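Local coordinates for MccB protein (Escherichia coli, PDB 6OM4), which probably uses ATP to adenylate the formylated MccA heptapeptide in microcin C7 biosynthesis, as an adenylating enzyme of the ThiF/E1 family, at residues 234-246 with 288-302. Residues are numbered along the deposited sequence; the frame is centred on the assembly and turned at random.
Sequences YINAGYVNDIAVF and PATFAPVNNVAAALC
A chi1 of 70° sets CG of Phe246 between the backbone N and the carbonyl carbon, and the ring turns one face to Leu301 CB, which lies 3.6 Å from the ring centroid and 6° off the normal: a CH-pi contact. Leu301 places its CG trans to the carbonyl carbon, and from there the CD1 branch reaches CE1 of the same ring at 3.6 Å. The Tyr239 ring points to the residues before and at the start of helix 292-302. Pro288 CB meets the ring edge near its plane, Thr290 CG2 lies 3.5 Å from Tyr239 OH, and Asn295 ND2 approaches CE2. Val294 sets CG1 against Tyr239 CB at 3.5 Å, while its CG2 lies against the carbonyl of Asp242 in the type II' turn of the hairpin. Between the two aromatic residues the side chains are small: Ala298 CB sits 3.1 Å from Gly238 O, a tight fit, with Ala244 CB beside it. The alanines are consistent with the close approach of the axes of helix 292-302 and strand 243-246, 6.9 Å; the two run nearly parallel, 18° apart. At the Phe246 end, Cys302 CB packs 3.6 Å from Ala237 CB while its SG touches Ile235 CG2. Tyr239 also touches the bound aminophosphoryl adenosine and hydrogen-bonds through its backbone to the bound peptide, so the packing probably helps position this pocket residue. Helix 292-311 thus covers one face of the hairpin within the mixed sheet of the Rossmann-like ThiF domain, with helix 125-136 alongside at Asn295 and Ala299, and strand 321-326 flanking strand 243-250 and touching Phe246.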
# COMPACT_ATOMS: atom_id res chain seq x y z
N TYR A 234 2.33 12.29 -0.80
CA TYR A 234 3.31 11.41 -0.14
C TYR A 234 2.59 10.43 0.78
O TYR A 234 1.46 10.64 1.18
CB TYR A 234 4.37 12.22 0.62
CG TYR A 234 3.91 12.81 1.91
CD1 TYR A 234 3.91 12.05 3.08
CD2 TYR A 234 3.48 14.13 2.01
CE1 TYR A 234 3.51 12.58 4.29
CE2 TYR A 234 3.06 14.66 3.23
CZ TYR A 234 3.06 13.89 4.38
OH TYR A 234 2.63 14.29 5.62
N ILE A 235 3.30 9.35 1.13
CA ILE A 235 2.87 8.47 2.16
C ILE A 235 4.06 8.19 3.09
O ILE A 235 5.17 8.02 2.63
CB ILE A 235 2.27 7.19 1.58
CG1 ILE A 235 1.69 6.35 2.72
CG2 ILE A 235 3.25 6.44 0.67
CD1 ILE A 235 0.88 5.16 2.27
N ASN A 236 3.81 8.24 4.40
CA ASN A 236 4.85 7.90 5.39
C ASN A 236 4.62 6.46 5.84
O ASN A 236 3.50 6.02 5.91
CB ASN A 236 4.81 8.92 6.53
CG ASN A 236 5.95 8.85 7.52
OD1 ASN A 236 5.70 9.10 8.70
ND2 ASN A 236 7.18 8.63 7.06
N ALA A 237 5.70 5.73 6.19
CA ALA A 237 5.52 4.44 6.86
C ALA A 237 6.76 4.16 7.70
O ALA A 237 7.82 4.73 7.44
CB ALA A 237 5.33 3.32 5.86
N GLY A 238 6.59 3.26 8.66
CA GLY A 238 7.68 2.86 9.50
C GLY A 238 7.15 2.18 10.74
O GLY A 238 6.25 1.39 10.66
N TYR A 239 7.77 2.47 11.88
CA TYR A 239 7.44 1.79 13.12
C TYR A 239 7.86 2.69 14.28
O TYR A 239 8.80 3.47 14.18
CB TYR A 239 8.10 0.41 13.20
CG TYR A 239 9.51 0.44 12.67
CD1 TYR A 239 10.57 0.89 13.46
CD2 TYR A 239 9.75 0.14 11.35
CE1 TYR A 239 11.85 1.00 12.92
CE2 TYR A 239 11.02 0.19 10.83
CZ TYR A 239 12.06 0.67 11.59
OH TYR A 239 13.29 0.71 10.99
N VAL A 240 7.13 2.54 15.39
CA VAL A 240 7.54 3.04 16.64
C VAL A 240 7.84 1.79 17.48
O VAL A 240 6.91 1.12 17.95
CB VAL A 240 6.50 3.94 17.32
CG1 VAL A 240 7.14 4.60 18.52
CG2 VAL A 240 5.97 5.00 16.37
N ASN A 241 9.13 1.45 17.55
CA ASN A 241 9.56 0.18 18.13
C ASN A 241 8.73 -0.96 17.52
O ASN A 241 8.79 -1.23 16.29
CB ASN A 241 9.58 0.26 19.67
CG ASN A 241 10.70 1.12 20.22
OD1 ASN A 241 10.65 1.62 21.35
ND2 ASN A 241 11.74 1.28 19.44
N ASP A 242 7.91 -1.63 18.35
CA ASP A 242 7.19 -2.86 18.00
C ASP A 242 5.82 -2.60 17.34
O ASP A 242 5.11 -3.56 17.05
CB ASP A 242 7.01 -3.70 19.27
CG ASP A 242 6.56 -2.90 20.47
OD1 ASP A 242 5.41 -2.58 20.54
OD2 ASP A 242 7.41 -2.54 21.31
N ILE A 243 5.44 -1.34 17.11
CA ILE A 243 4.21 -1.00 16.40
C ILE A 243 4.54 -0.61 14.96
O ILE A 243 5.23 0.37 14.72
CB ILE A 243 3.44 0.15 17.08
CG1 ILE A 243 3.03 -0.20 18.51
CG2 ILE A 243 2.24 0.52 16.24
CD1 ILE A 243 2.42 1.00 19.24
N ALA A 244 3.94 -1.34 14.02
CA ALA A 244 4.06 -1.01 12.59
C ALA A 244 3.14 0.18 12.30
O ALA A 244 2.01 0.18 12.78
CB ALA A 244 3.64 -2.21 11.78
N VAL A 245 3.64 1.18 11.58
CA VAL A 245 2.84 2.38 11.26
C VAL A 245 2.83 2.62 9.75
O VAL A 245 3.87 2.59 9.10
CB VAL A 245 3.35 3.62 12.01
CG1 VAL A 245 2.57 4.88 11.58
CG2 VAL A 245 3.26 3.42 13.51
N PHE A 246 1.64 2.94 9.19
CA PHE A 246 1.65 3.45 7.82
C PHE A 246 0.57 4.50 7.74
O PHE A 246 -0.38 4.47 8.50
CB PHE A 246 1.44 2.36 6.74
CG PHE A 246 0.07 1.74 6.66
CD1 PHE A 246 -0.41 0.91 7.66
CD2 PHE A 246 -0.77 1.97 5.57
CE1 PHE A 246 -1.66 0.30 7.56
CE2 PHE A 246 -2.03 1.41 5.50
CZ PHE A 246 -2.48 0.57 6.49
N PRO A 288 15.70 2.41 17.39
CA PRO A 288 14.47 1.63 17.47
C PRO A 288 14.78 0.16 17.77
O PRO A 288 15.79 -0.37 17.29
CB PRO A 288 13.91 1.68 16.05
CG PRO A 288 14.46 2.93 15.49
CD PRO A 288 15.77 3.22 16.17
N ALA A 289 13.90 -0.48 18.51
CA ALA A 289 14.00 -1.93 18.62
C ALA A 289 13.42 -2.57 17.32
O ALA A 289 12.34 -3.06 17.29
CB ALA A 289 13.37 -2.31 19.91
N THR A 290 14.19 -2.53 16.22
CA THR A 290 13.65 -3.01 14.90
C THR A 290 13.39 -4.52 15.03
O THR A 290 14.04 -5.21 15.79
CB THR A 290 14.54 -2.66 13.70
OG1 THR A 290 15.81 -3.28 13.82
CG2 THR A 290 14.73 -1.17 13.51
N PHE A 291 12.35 -5.00 14.34
CA PHE A 291 12.07 -6.41 14.21
C PHE A 291 11.52 -6.65 12.80
O PHE A 291 10.61 -5.92 12.44
CB PHE A 291 11.06 -6.65 15.32
CG PHE A 291 10.57 -8.06 15.50
CD1 PHE A 291 11.48 -9.10 15.50
CD2 PHE A 291 9.24 -8.30 15.74
CE1 PHE A 291 11.03 -10.39 15.74
CE2 PHE A 291 8.80 -9.59 15.97
CZ PHE A 291 9.71 -10.62 15.96
N ALA A 292 12.11 -7.53 11.97
CA ALA A 292 11.69 -7.61 10.56
C ALA A 292 10.17 -7.71 10.42
O ALA A 292 9.60 -7.08 9.53
CB ALA A 292 12.37 -8.75 9.84
N PRO A 293 9.46 -8.55 11.20
CA PRO A 293 8.01 -8.67 11.02
C PRO A 293 7.28 -7.32 11.11
O PRO A 293 6.36 -7.07 10.33
CB PRO A 293 7.58 -9.61 12.13
CG PRO A 293 8.79 -10.52 12.32
CD PRO A 293 9.98 -9.61 12.11
N VAL A 294 7.71 -6.44 12.02
CA VAL A 294 7.09 -5.09 12.17
C VAL A 294 7.38 -4.23 10.94
O VAL A 294 6.49 -3.62 10.31
CB VAL A 294 7.58 -4.44 13.48
CG1 VAL A 294 7.14 -2.99 13.53
CG2 VAL A 294 7.07 -5.22 14.69
N ASN A 295 8.65 -4.21 10.57
CA ASN A 295 9.12 -3.52 9.40
C ASN A 295 8.28 -3.94 8.19
O ASN A 295 7.74 -3.10 7.43
CB ASN A 295 10.60 -3.84 9.15
CG ASN A 295 11.12 -3.21 7.89
OD1 ASN A 295 11.03 -3.81 6.79
ND2 ASN A 295 11.68 -2.04 8.06
N ASN A 296 8.20 -5.25 7.98
CA ASN A 296 7.62 -5.81 6.74
C ASN A 296 6.11 -5.53 6.66
O ASN A 296 5.59 -5.32 5.58
CB ASN A 296 7.89 -7.31 6.63
CG ASN A 296 9.36 -7.65 6.50
OD1 ASN A 296 9.70 -8.82 6.22
ND2 ASN A 296 10.23 -6.67 6.67
N VAL A 297 5.40 -5.54 7.79
CA VAL A 297 3.96 -5.23 7.82
C VAL A 297 3.74 -3.79 7.36
O VAL A 297 2.86 -3.49 6.53
CB VAL A 297 3.37 -5.45 9.23
CG1 VAL A 297 2.00 -4.82 9.38
CG2 VAL A 297 3.30 -6.93 9.59
N ALA A 298 4.52 -2.87 7.93
CA ALA A 298 4.39 -1.46 7.63
C ALA A 298 4.66 -1.21 6.15
O ALA A 298 3.91 -0.46 5.45
CB ALA A 298 5.32 -0.62 8.46
N ALA A 299 5.77 -1.79 5.70
CA ALA A 299 6.17 -1.65 4.31
C ALA A 299 5.09 -2.21 3.38
O ALA A 299 4.74 -1.57 2.38
CB ALA A 299 7.50 -2.31 4.04
N ALA A 300 4.56 -3.38 3.69
CA ALA A 300 3.58 -4.05 2.83
C ALA A 300 2.35 -3.17 2.66
O ALA A 300 1.89 -2.93 1.54
CB ALA A 300 3.19 -5.38 3.41
N LEU A 301 1.79 -2.70 3.79
CA LEU A 301 0.58 -1.94 3.70
C LEU A 301 0.82 -0.56 3.07
O LEU A 301 -0.09 -0.05 2.38
CB LEU A 301 -0.05 -1.86 5.09
CG LEU A 301 -0.60 -3.20 5.56
CD1 LEU A 301 -0.91 -3.18 7.05
CD2 LEU A 301 -1.84 -3.55 4.72
N CYS A 302 2.02 0.01 3.23
CA CYS A 302 2.42 1.23 2.54
C CYS A 302 2.40 1.00 1.02
O CYS A 302 1.83 1.78 0.25
CB CYS A 302 3.80 1.65 3.03
SG CYS A 302 4.44 3.11 2.16